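Local coordinates for protein DNA ligase (Aquifex aeolicus, PDB 3QWU) that is probably an ATP-dependent nucleic acid ligase, with a nucleotidyltransferase-type domain that holds adenosine and a site that binds calcium, at residues F157-K162 against G166-E171; D93-L98 against I120-P125; L112-D117 against G341-L346; N243-L248 against I293-K298. One frame throughout, in Å; residues are numbered along the deposited sequence. Where two conformers were deposited one is given.

Contact 1: F157-K162 against G166-E171; sequences FDFMKK and GFLSQE. With ADN (adenosine), chain C.
Leu-168 and Phe-159 join the segment 166-171 to the outermost strand of an antiparallel sheet in the nucleotidyltransferase domain, just before helix 170-180 starts. Leu-168 N donates to Phe-159 O at 3.1 Å in a nearly straight bond (161° at the hydrogen), and Phe-167 CA adds a CH...O contact to the same carbonyl. The isobutyl group of Leu-168 lies against the root of Phe-159, CD2 reaching CB at 3.6 Å, while its CD1 meets the aliphatic stem of Lys-161. Beyond this, the Phe-159 ring leans on Leu-176 and Ile-177 of helix 170-180.

Phe-167 and Met-160 run side by side in the same direction. CG of Met-160 is 3.5 Å from CE1 of Phe-167, and its sulfur sits obliquely to the ring in a Met-aromatic contact. Over one face of the Phe-167 ring the carboxylate of Asp-158 is stacked, the two planes 18° apart. That carboxylate is richly held: the hydroxyl of Tyr-54 hydrogen-bonds to its OD2, and Lys-219, Arg-227 and Lys-173 form salt bridges with it. Water 1 accepts from Phe-159 N at 2.9 Å and sits beside both Asp-158 OD1 and Leu-168 O, bridging strand and loop.

Phe-157 and Asp-158 both face Cys-130 in a classic beta bulge. One residue before Asp-158, the ring of Phe-157 has one face covered by the adenine of the bound adenosine, whose N3 lies 3.6 Å above the Phe-157 ring plane, over its centre, with CD1 of Phe-157 3.4 Å from adenosine C2.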
# COMPACT_ATOMS: atom_id res chain seq x y z
N PHE A 157 -25.92 7.58 17.77
CA PHE A 157 -24.75 7.73 18.62
C PHE A 157 -24.43 9.19 18.95
O PHE A 157 -23.56 9.48 19.80
CB PHE A 157 -23.52 7.06 17.97
CG PHE A 157 -23.15 7.59 16.61
CD1 PHE A 157 -22.59 8.83 16.46
CD2 PHE A 157 -23.39 6.86 15.47
CE1 PHE A 157 -22.29 9.30 15.15
CE2 PHE A 157 -23.09 7.35 14.20
CZ PHE A 157 -22.56 8.57 14.05
N ASP A 158 -25.08 10.14 18.27
CA ASP A 158 -24.85 11.55 18.62
C ASP A 158 -26.03 12.45 18.19
O ASP A 158 -26.89 12.05 17.38
CB ASP A 158 -23.48 12.05 18.03
CG ASP A 158 -22.25 11.80 19.00
OD1 ASP A 158 -22.38 12.09 20.23
OD2 ASP A 158 -21.17 11.34 18.52
N PHE A 159 -26.10 13.63 18.80
CA PHE A 159 -26.92 14.71 18.27
C PHE A 159 -26.04 15.92 18.07
O PHE A 159 -25.15 16.20 18.87
CB PHE A 159 -28.05 15.13 19.22
CG PHE A 159 -29.09 14.07 19.46
CD1 PHE A 159 -30.11 13.89 18.57
CD2 PHE A 159 -29.06 13.29 20.61
CE1 PHE A 159 -31.06 12.93 18.81
CE2 PHE A 159 -30.04 12.32 20.85
CZ PHE A 159 -31.00 12.12 19.94
N MET A 160 -26.26 16.58 16.96
CA MET A 160 -25.68 17.85 16.69
C MET A 160 -26.84 18.78 16.62
O MET A 160 -27.97 18.34 16.83
CB MET A 160 -24.90 17.78 15.39
CG MET A 160 -23.62 16.97 15.55
SD MET A 160 -22.62 16.79 14.06
CE MET A 160 -21.93 18.45 13.81
N LYS A 161 -26.59 20.04 16.32
CA LYS A 161 -27.60 21.05 16.20
C LYS A 161 -27.39 21.84 14.91
O LYS A 161 -26.28 22.14 14.57
CB LYS A 161 -27.52 22.02 17.41
CG LYS A 161 -28.43 21.65 18.61
CD LYS A 161 -28.29 22.57 19.87
CE LYS A 161 -29.64 22.69 20.63
NZ LYS A 161 -29.54 22.89 22.13
N LYS A 162 -28.45 22.23 14.24
CA LYS A 162 -28.32 23.10 13.08
C LYS A 162 -27.47 24.34 13.39
O LYS A 162 -27.62 24.98 14.45
CB LYS A 162 -29.71 23.60 12.60
CG LYS A 162 -30.46 22.61 11.67
CD LYS A 162 -31.95 22.94 11.58
CE LYS A 162 -32.75 21.84 10.87
NZ LYS A 162 -34.21 22.01 11.10
N GLY A 166 -20.68 21.47 17.68
CA GLY A 166 -20.43 20.49 18.71
C GLY A 166 -21.52 19.45 18.80
O GLY A 166 -22.24 19.21 17.87
N PHE A 167 -21.60 18.86 19.98
CA PHE A 167 -22.39 17.72 20.24
C PHE A 167 -23.18 17.92 21.54
O PHE A 167 -22.69 18.49 22.49
CB PHE A 167 -21.44 16.53 20.43
CG PHE A 167 -20.79 16.03 19.15
CD1 PHE A 167 -21.55 15.62 18.07
CD2 PHE A 167 -19.42 15.86 19.07
CE1 PHE A 167 -20.97 15.11 16.93
CE2 PHE A 167 -18.81 15.35 17.92
CZ PHE A 167 -19.61 14.98 16.83
N LEU A 168 -24.40 17.43 21.59
CA LEU A 168 -25.09 17.41 22.86
C LEU A 168 -24.27 16.50 23.80
O LEU A 168 -23.61 15.58 23.37
CB LEU A 168 -26.54 16.96 22.71
CG LEU A 168 -27.57 17.97 22.17
CD1 LEU A 168 -27.17 18.71 20.84
CD2 LEU A 168 -28.93 17.27 21.99
N SER A 169 -24.28 16.82 25.08
CA SER A 169 -23.55 16.07 26.05
C SER A 169 -24.11 14.64 26.13
O SER A 169 -25.20 14.38 25.63
CB SER A 169 -23.69 16.76 27.41
OG SER A 169 -25.08 16.85 27.68
N GLN A 170 -23.37 13.75 26.78
CA GLN A 170 -23.84 12.41 27.00
C GLN A 170 -25.18 12.36 27.72
O GLN A 170 -26.08 11.65 27.30
CB GLN A 170 -22.81 11.54 27.74
CG GLN A 170 -23.15 10.03 27.61
CD GLN A 170 -22.71 9.42 26.27
OE1 GLN A 170 -21.94 10.02 25.54
NE2 GLN A 170 -23.13 8.20 26.00
N GLU A 171 -25.29 13.12 28.82
CA GLU A 171 -26.52 13.23 29.61
C GLU A 171 -27.70 13.63 28.72
O GLU A 171 -28.75 12.98 28.70
CB GLU A 171 -26.35 14.28 30.72
CG GLU A 171 -27.69 14.84 31.32
CD GLU A 171 -27.55 16.23 31.94
OE1 GLU A 171 -26.80 16.36 32.94
OE2 GLU A 171 -28.20 17.19 31.44
O5' ADN C . -15.22 8.00 12.25
C5' ADN C . -15.86 7.00 13.04
C4' ADN C . -17.15 6.55 12.36
O4' ADN C . -17.73 5.39 13.03
C3' ADN C . -18.20 7.65 12.42
O3' ADN C . -18.19 8.56 11.33
C2' ADN C . -19.52 6.88 12.52
O2' ADN C . -20.17 6.83 11.27
C1' ADN C . -19.17 5.47 12.98
N9 ADN C . -19.69 5.13 14.32
C8 ADN C . -20.20 3.92 14.64
N7 ADN C . -20.60 3.86 15.93
C5 ADN C . -20.29 5.07 16.45
C6 ADN C . -20.40 5.66 17.79
N6 ADN C . -20.96 4.90 18.77
N1 ADN C . -20.01 6.96 17.96
C2 ADN C . -19.46 7.67 16.93
N3 ADN C . -19.29 7.16 15.68
C4 ADN C . -19.70 5.91 15.40
O HOH W 1 -24.26 13.83 21.04

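Contact 2: D93-L98 against I120-P125; sequences DNYYAL and ILDENP
Tyr-95 and Leu-121 bring strand 94-98 and helix 119-123 together with their CA atoms 8.7 Å apart, a spacing bridged by side chains alone. The Tyr-95 side chain projects toward the helix and ends in a hydroxyl that donates to Asp-122 OD1 at 2.6 Å. This oxygen lies at the edge of the ring, near its plane, and receives the bond on its syn lone pair, which leaves the hydroxyl also close to Asp-122 OD2. Ring and carboxylate planes are 45° apart, and the two side chains meet at about a right angle. CD1 of Tyr-95 rests against CD1 of Leu-121 at 4.2 Å. Asp-122 OD1 has a second partner, a salt bridge to Lys-90, which probably offsets the nearby negative charge of Asp-93. A phenylalanine at Tyr-95 would probably keep the packing on Leu-121 but leave Asp-122 without its hydroxyl donor. Where the helix ends, Asn-124 ND2 donates in the carbonyl plane to Ile-120 O at 2.7 Å. Strand 94-98 is an outer strand of an antiparallel sheet in the RNA-ligase-type nucleotidyltransferase domain, paired with strand 84-91; Leu-112 of helix 106-115 also packs on Tyr-95, while Leu-121 reaches Leu-127 and Ile-129 of strand 127-134.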
# COMPACT_ATOMS: atom_id res chain seq x y z
N ASP A 93 -41.82 20.31 6.17
CA ASP A 93 -42.48 19.14 6.80
C ASP A 93 -41.89 17.82 6.28
O ASP A 93 -42.57 16.80 6.20
CB ASP A 93 -44.02 19.17 6.61
CG ASP A 93 -44.77 18.12 7.56
OD1 ASP A 93 -44.47 18.05 8.78
OD2 ASP A 93 -45.70 17.40 7.07
N ASN A 94 -40.61 17.85 5.93
CA ASN A 94 -39.90 16.69 5.38
C ASN A 94 -38.72 16.40 6.22
O ASN A 94 -38.26 17.22 6.97
CB ASN A 94 -39.42 16.95 3.95
CG ASN A 94 -40.56 17.25 3.03
OD1 ASN A 94 -41.51 16.46 2.91
ND2 ASN A 94 -40.49 18.41 2.38
N TYR A 95 -38.22 15.19 6.04
CA TYR A 95 -37.08 14.69 6.76
C TYR A 95 -36.09 14.18 5.73
O TYR A 95 -36.49 13.57 4.73
CB TYR A 95 -37.53 13.56 7.67
CG TYR A 95 -38.75 13.88 8.49
CD1 TYR A 95 -38.67 14.64 9.65
CD2 TYR A 95 -40.01 13.39 8.10
CE1 TYR A 95 -39.81 14.91 10.42
CE2 TYR A 95 -41.15 13.65 8.86
CZ TYR A 95 -41.06 14.42 10.02
OH TYR A 95 -42.22 14.68 10.77
N TYR A 96 -34.80 14.38 6.00
CA TYR A 96 -33.76 14.01 5.05
C TYR A 96 -32.57 13.43 5.78
O TYR A 96 -32.35 13.69 6.99
CB TYR A 96 -33.31 15.20 4.22
CG TYR A 96 -34.44 15.93 3.52
CD1 TYR A 96 -34.84 15.58 2.21
CD2 TYR A 96 -35.11 16.97 4.15
CE1 TYR A 96 -35.87 16.25 1.56
CE2 TYR A 96 -36.14 17.64 3.50
CZ TYR A 96 -36.52 17.28 2.22
OH TYR A 96 -37.54 17.98 1.63
N ALA A 97 -31.80 12.67 5.02
CA ALA A 97 -30.64 11.95 5.58
C ALA A 97 -29.44 12.26 4.71
O ALA A 97 -29.53 12.13 3.49
CB ALA A 97 -30.92 10.41 5.64
N LEU A 98 -28.37 12.71 5.34
CA LEU A 98 -27.13 13.03 4.63
C LEU A 98 -26.08 11.94 4.85
O LEU A 98 -25.89 11.51 5.99
CB LEU A 98 -26.51 14.34 5.14
CG LEU A 98 -27.26 15.65 4.96
CD1 LEU A 98 -26.38 16.79 5.45
CD2 LEU A 98 -27.69 15.92 3.49
N ILE A 120 -39.33 13.23 17.58
CA ILE A 120 -38.24 14.04 18.19
C ILE A 120 -37.84 15.30 17.38
O ILE A 120 -37.65 16.38 17.94
CB ILE A 120 -36.99 13.19 18.49
CG1 ILE A 120 -35.88 14.03 19.12
CG2 ILE A 120 -36.44 12.57 17.22
CD1 ILE A 120 -34.65 13.20 19.52
N LEU A 121 -37.77 15.19 16.08
CA LEU A 121 -37.49 16.36 15.24
C LEU A 121 -38.73 17.27 15.21
O LEU A 121 -38.62 18.50 15.36
CB LEU A 121 -37.04 15.96 13.80
CG LEU A 121 -35.72 15.12 13.70
CD1 LEU A 121 -35.34 14.78 12.26
CD2 LEU A 121 -34.52 15.80 14.42
N ASP A 122 -39.91 16.70 15.04
CA ASP A 122 -41.11 17.52 15.07
C ASP A 122 -41.13 18.40 16.32
O ASP A 122 -41.50 19.59 16.24
CB ASP A 122 -42.37 16.68 15.02
CG ASP A 122 -42.50 15.91 13.72
OD1 ASP A 122 -41.90 16.33 12.70
OD2 ASP A 122 -43.19 14.88 13.70
N GLU A 123 -40.72 17.85 17.46
CA GLU A 123 -40.76 18.56 18.73
C GLU A 123 -39.49 19.36 19.01
O GLU A 123 -39.50 20.22 19.83
CB GLU A 123 -41.02 17.59 19.91
CG GLU A 123 -42.37 16.86 19.72
CD GLU A 123 -42.80 16.00 20.89
OE1 GLU A 123 -42.05 15.81 21.86
OE2 GLU A 123 -43.93 15.50 20.86
N ASN A 124 -38.41 19.04 18.31
CA ASN A 124 -37.14 19.70 18.48
C ASN A 124 -36.52 19.86 17.09
O ASN A 124 -35.55 19.21 16.79
CB ASN A 124 -36.24 18.84 19.36
CG ASN A 124 -36.96 18.33 20.66
OD1 ASN A 124 -36.82 18.96 21.71
ND2 ASN A 124 -37.72 17.20 20.56
N PRO A 125 -37.09 20.75 16.24
CA PRO A 125 -36.60 20.92 14.82
C PRO A 125 -35.16 21.44 14.62
O PRO A 125 -34.66 21.43 13.51
CB PRO A 125 -37.62 21.89 14.19
CG PRO A 125 -38.32 22.53 15.34
CD PRO A 125 -38.31 21.55 16.49

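Contact 3: L112-D117 against G341-L346; sequences LPDLID and GDYWRL
Asp-114 and Tyr-343 supply all of the surface buried here, a single polar link between the last turn of helix 106-115 in the nucleotidyltransferase domain and the beta hairpin 330-340/343-352 of the C-terminal region. Their side chains approach from opposite directions across the surface. The hydroxyl of Tyr-343 donates to Asp-114 OD2 at 3.1 Å, arriving from above the carboxylate, 47° out of its plane, while OD2 itself lies near the plane of the ring at its edge. Ring and carboxylate planes are 60° apart. With CG anti to the carbonyl carbon (chi1 -61°), Tyr-343 extends its ring from the start of the strand toward the helix; Lys-309 of the adjoining strand makes a cation-pi contact with that ring. Asp-114 OD2 also takes a salt bridge from Arg-111, one turn earlier on its own helix, and a long, weak ion pair from Arg-311, so positive charge probably steadies the carboxylate. Replacing Asp-114 with an alanine would probably leave the Tyr-343 hydroxyl without this acceptor and deprive Arg-111 of its mate. Behind the aspartate the helix ends with Leu-112 O accepting from both Leu-115 N and Ile-116 N, each at 2.9 Å.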
# COMPACT_ATOMS: atom_id res chain seq x y z
N LEU A 112 -36.27 6.27 6.05
CA LEU A 112 -36.41 6.89 7.38
C LEU A 112 -37.62 6.40 8.18
O LEU A 112 -37.49 6.05 9.35
CB LEU A 112 -36.44 8.41 7.24
CG LEU A 112 -35.09 9.08 6.93
CD1 LEU A 112 -35.19 10.65 6.96
CD2 LEU A 112 -34.01 8.59 7.90
N PRO A 113 -38.80 6.35 7.56
CA PRO A 113 -39.99 5.90 8.32
C PRO A 113 -39.97 4.46 8.82
O PRO A 113 -40.53 4.13 9.85
CB PRO A 113 -41.15 6.14 7.35
CG PRO A 113 -40.59 7.22 6.34
CD PRO A 113 -39.15 6.83 6.20
N ASP A 114 -39.28 3.59 8.12
CA ASP A 114 -39.01 2.28 8.64
C ASP A 114 -37.87 2.22 9.63
O ASP A 114 -37.81 1.28 10.44
CB ASP A 114 -38.70 1.36 7.49
CG ASP A 114 -39.86 1.22 6.56
OD1 ASP A 114 -40.99 1.15 7.08
OD2 ASP A 114 -39.66 1.20 5.33
N LEU A 115 -36.94 3.18 9.58
CA LEU A 115 -35.75 3.10 10.39
C LEU A 115 -35.87 3.75 11.79
O LEU A 115 -35.25 3.28 12.77
CB LEU A 115 -34.58 3.71 9.64
CG LEU A 115 -34.15 2.98 8.34
CD1 LEU A 115 -33.16 3.85 7.61
CD2 LEU A 115 -33.56 1.62 8.59
N ILE A 116 -36.66 4.81 11.89
CA ILE A 116 -36.66 5.64 13.07
C ILE A 116 -37.88 6.56 13.08
O ILE A 116 -38.30 7.09 12.05
CB ILE A 116 -35.37 6.47 13.16
CG1 ILE A 116 -35.32 7.21 14.49
CG2 ILE A 116 -35.24 7.49 11.99
CD1 ILE A 116 -34.07 8.00 14.72
N ASP A 117 -38.47 6.71 14.25
CA ASP A 117 -39.59 7.60 14.48
C ASP A 117 -39.02 9.03 14.71
O ASP A 117 -38.20 9.24 15.60
CB ASP A 117 -40.38 7.05 15.67
CG ASP A 117 -41.43 8.02 16.24
OD1 ASP A 117 -41.93 8.95 15.52
OD2 ASP A 117 -41.75 7.82 17.46
N GLY A 341 -43.33 -7.30 -2.29
CA GLY A 341 -44.21 -6.88 -1.21
C GLY A 341 -44.64 -5.47 -1.53
O GLY A 341 -45.07 -5.20 -2.67
N ASP A 342 -44.52 -4.58 -0.54
CA ASP A 342 -44.73 -3.12 -0.69
C ASP A 342 -43.45 -2.30 -1.02
O ASP A 342 -43.49 -1.06 -1.02
CB ASP A 342 -45.32 -2.51 0.58
CG ASP A 342 -46.81 -2.74 0.71
OD1 ASP A 342 -47.48 -2.82 -0.35
OD2 ASP A 342 -47.29 -2.80 1.87
N TYR A 343 -42.35 -2.99 -1.31
CA TYR A 343 -41.08 -2.33 -1.60
C TYR A 343 -40.58 -2.70 -2.98
O TYR A 343 -40.88 -3.78 -3.49
CB TYR A 343 -40.02 -2.72 -0.58
CG TYR A 343 -40.39 -2.33 0.82
CD1 TYR A 343 -39.99 -1.11 1.36
CD2 TYR A 343 -41.15 -3.17 1.62
CE1 TYR A 343 -40.34 -0.73 2.66
CE2 TYR A 343 -41.51 -2.80 2.95
CZ TYR A 343 -41.10 -1.58 3.46
OH TYR A 343 -41.46 -1.20 4.75
N TRP A 344 -39.85 -1.78 -3.58
CA TRP A 344 -39.05 -2.07 -4.76
C TRP A 344 -37.70 -2.68 -4.33
O TRP A 344 -36.95 -2.05 -3.59
CB TRP A 344 -38.85 -0.78 -5.54
CG TRP A 344 -40.11 -0.37 -6.15
CD1 TRP A 344 -41.10 0.40 -5.58
CD2 TRP A 344 -40.59 -0.75 -7.43
NE1 TRP A 344 -42.14 0.55 -6.46
CE2 TRP A 344 -41.86 -0.15 -7.60
CE3 TRP A 344 -40.06 -1.53 -8.47
CZ2 TRP A 344 -42.61 -0.30 -8.76
CZ3 TRP A 344 -40.81 -1.68 -9.64
CH2 TRP A 344 -42.08 -1.07 -9.78
N ARG A 345 -37.42 -3.92 -4.74
CA ARG A 345 -36.12 -4.54 -4.45
C ARG A 345 -35.05 -4.13 -5.48
O ARG A 345 -35.29 -4.24 -6.69
CB ARG A 345 -36.25 -6.05 -4.40
CG ARG A 345 -34.95 -6.78 -4.47
CD ARG A 345 -34.12 -6.53 -3.27
NE ARG A 345 -34.74 -7.10 -2.09
CZ ARG A 345 -34.23 -7.07 -0.87
NH1 ARG A 345 -33.07 -6.46 -0.64
NH2 ARG A 345 -34.89 -7.63 0.12
N LEU A 346 -33.91 -3.63 -5.02
CA LEU A 346 -32.80 -3.31 -5.92
C LEU A 346 -31.61 -4.24 -5.66
O LEU A 346 -31.21 -4.46 -4.51
CB LEU A 346 -32.33 -1.88 -5.76
CG LEU A 346 -31.17 -1.46 -6.67
CD1 LEU A 346 -31.57 -1.45 -8.15
CD2 LEU A 346 -30.73 -0.10 -6.23

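Contact 4: N243-L248 against I293-K298; sequences NAKNML and IEQFEK
Lys-245 and Gln-295 cross at about a right angle, the amine end of one meeting the amide oxygen of the other. The lysine reaches from the loop after helix 233-242 with its chain fully extended beyond CG, and NZ makes a weak hydrogen bond to Gln-295 OE1 at 3.0 Å. CE of Lys-245 follows at 3.4 Å from the same oxygen, so the last methylene and the amine both lie against that end of the amide. NZ is also 3.3 Å from Gln-295 NE2, but both are donors and no bond joins them. Gln-295 projects from helix 276-299 with its CG anti to the backbone N (chi1 -174°), an extended course that carries the amide out to the lysine.

Stronger partners lie just beyond the two segments, on the backbone of Tyr-303. Its carbonyl accepts from Lys-245 NZ, and its N donates to Gln-295 OE1, so lysine, glutamine and backbone hold one another in a small polar cluster. Val-302 touches the side chains of both residues, and Lys-245 also rests on Ala-292 of the helix and on Phe-352. A second subunit packs close by, its Tyr-267 against Ile-293 and Glu-297. The Lys-245 side chain lies about 12 Å from that of the calcium-binding Glu-143, and this is structural packing in the C-terminal region: side-chain bonds to the main chain fix the helix-to-strand connection where helix 276-299 passes into strand 303-310.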
# COMPACT_ATOMS: atom_id res chain seq x y z
N ASN A 243 -11.72 -5.90 1.45
CA ASN A 243 -11.25 -4.87 0.51
C ASN A 243 -10.32 -5.37 -0.58
O ASN A 243 -9.68 -4.57 -1.28
CB ASN A 243 -10.57 -3.77 1.28
CG ASN A 243 -11.49 -2.64 1.53
OD1 ASN A 243 -11.47 -1.64 0.77
ND2 ASN A 243 -12.38 -2.80 2.53
N ALA A 244 -10.18 -6.69 -0.71
CA ALA A 244 -9.31 -7.26 -1.74
C ALA A 244 -9.65 -6.74 -3.14
O ALA A 244 -8.77 -6.34 -3.86
CB ALA A 244 -9.38 -8.78 -1.72
N LYS A 245 -10.93 -6.78 -3.53
CA LYS A 245 -11.35 -6.45 -4.90
C LYS A 245 -11.08 -4.98 -5.21
O LYS A 245 -11.02 -4.55 -6.37
CB LYS A 245 -12.82 -6.79 -5.09
CG LYS A 245 -13.03 -8.30 -5.12
CD LYS A 245 -14.49 -8.71 -5.06
CE LYS A 245 -14.71 -10.21 -5.25
NZ LYS A 245 -16.17 -10.50 -5.38
N ASN A 246 -10.78 -4.27 -4.13
CA ASN A 246 -10.74 -2.83 -4.04
C ASN A 246 -9.35 -2.34 -4.01
O ASN A 246 -9.13 -1.16 -3.84
CB ASN A 246 -11.37 -2.46 -2.68
CG ASN A 246 -12.29 -1.31 -2.76
OD1 ASN A 246 -13.36 -1.35 -2.14
ND2 ASN A 246 -11.92 -0.29 -3.58
N MET A 247 -8.39 -3.26 -4.15
CA MET A 247 -6.97 -2.96 -3.87
C MET A 247 -6.29 -1.95 -4.77
O MET A 247 -5.22 -1.49 -4.41
CB MET A 247 -6.11 -4.22 -3.88
CG MET A 247 -5.80 -4.73 -2.53
SD MET A 247 -4.77 -6.20 -2.62
CE MET A 247 -5.32 -6.95 -1.05
N LEU A 248 -6.82 -1.66 -5.94
CA LEU A 248 -6.12 -0.74 -6.83
C LEU A 248 -6.47 0.70 -6.41
O LEU A 248 -5.68 1.61 -6.60
CB LEU A 248 -6.43 -1.04 -8.31
CG LEU A 248 -6.02 -2.46 -8.80
CD1 LEU A 248 -6.37 -2.66 -10.27
CD2 LEU A 248 -4.54 -2.75 -8.58
N ILE A 293 -9.91 -13.79 -7.91
CA ILE A 293 -9.47 -14.61 -9.04
C ILE A 293 -10.44 -15.72 -9.43
O ILE A 293 -10.70 -15.95 -10.62
CB ILE A 293 -8.10 -15.23 -8.78
CG1 ILE A 293 -7.02 -14.14 -8.88
CG2 ILE A 293 -7.78 -16.38 -9.75
CD1 ILE A 293 -5.85 -14.41 -7.97
N GLU A 294 -10.97 -16.45 -8.44
CA GLU A 294 -12.04 -17.45 -8.75
C GLU A 294 -13.24 -16.76 -9.44
O GLU A 294 -13.78 -17.32 -10.39
CB GLU A 294 -12.52 -18.22 -7.51
CG GLU A 294 -11.54 -19.36 -7.05
CD GLU A 294 -11.74 -19.75 -5.58
OE1 GLU A 294 -12.43 -19.02 -4.87
OE2 GLU A 294 -11.22 -20.78 -5.14
N GLN A 295 -13.65 -15.58 -8.95
CA GLN A 295 -14.81 -14.92 -9.51
C GLN A 295 -14.49 -14.48 -10.96
O GLN A 295 -15.33 -14.67 -11.87
CB GLN A 295 -15.25 -13.75 -8.66
CG GLN A 295 -16.55 -13.08 -9.10
CD GLN A 295 -16.84 -11.72 -8.41
OE1 GLN A 295 -15.99 -10.80 -8.37
NE2 GLN A 295 -18.06 -11.59 -7.90
N PHE A 296 -13.29 -13.95 -11.17
CA PHE A 296 -12.83 -13.60 -12.50
C PHE A 296 -12.83 -14.78 -13.46
O PHE A 296 -13.24 -14.63 -14.62
CB PHE A 296 -11.41 -13.01 -12.51
CG PHE A 296 -10.96 -12.64 -13.88
CD1 PHE A 296 -10.04 -13.41 -14.56
CD2 PHE A 296 -11.56 -11.58 -14.55
CE1 PHE A 296 -9.66 -13.08 -15.87
CE2 PHE A 296 -11.20 -11.26 -15.84
CZ PHE A 296 -10.23 -12.00 -16.50
N GLU A 297 -12.34 -15.94 -13.01
CA GLU A 297 -12.34 -17.13 -13.87
C GLU A 297 -13.74 -17.62 -14.19
O GLU A 297 -13.99 -18.08 -15.30
CB GLU A 297 -11.53 -18.28 -13.26
CG GLU A 297 -10.06 -18.03 -13.26
CD GLU A 297 -9.44 -18.04 -14.65
OE1 GLU A 297 -9.48 -19.09 -15.33
OE2 GLU A 297 -8.88 -16.99 -15.04
N LYS A 298 -14.65 -17.54 -13.24
CA LYS A 298 -16.04 -17.96 -13.45
C LYS A 298 -16.82 -16.96 -14.31
O LYS A 298 -17.35 -17.33 -15.33
CB LYS A 298 -16.76 -18.17 -12.11
CG LYS A 298 -17.92 -19.19 -12.14
CD LYS A 298 -17.40 -20.65 -12.12
CE LYS A 298 -17.27 -21.30 -13.52
NZ LYS A 298 -15.99 -22.11 -13.68

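How the contacts relate
From the N terminus, contact 2 opens at 93-98, and contact 3 opens at 112-117 before contact 2 closes at 120-125, so the two cross; Leu-112 also packs on Tyr-96 and Ala-97. Contact 1 then closes a short loop between 157-162 and 166-171. It borders contact 2, where Lys-162 NZ probably bonds to Pro-125 O and Phe-159 packs on Ile-120. Contact 4 closes a largely helical loop within the C-terminal region, about 41 Å centre to centre from contact 1. Both loops fall within the 223-residue span that contact 3 closes at 341-346, which ties the adenosine-binding domain to the C-terminal sheet.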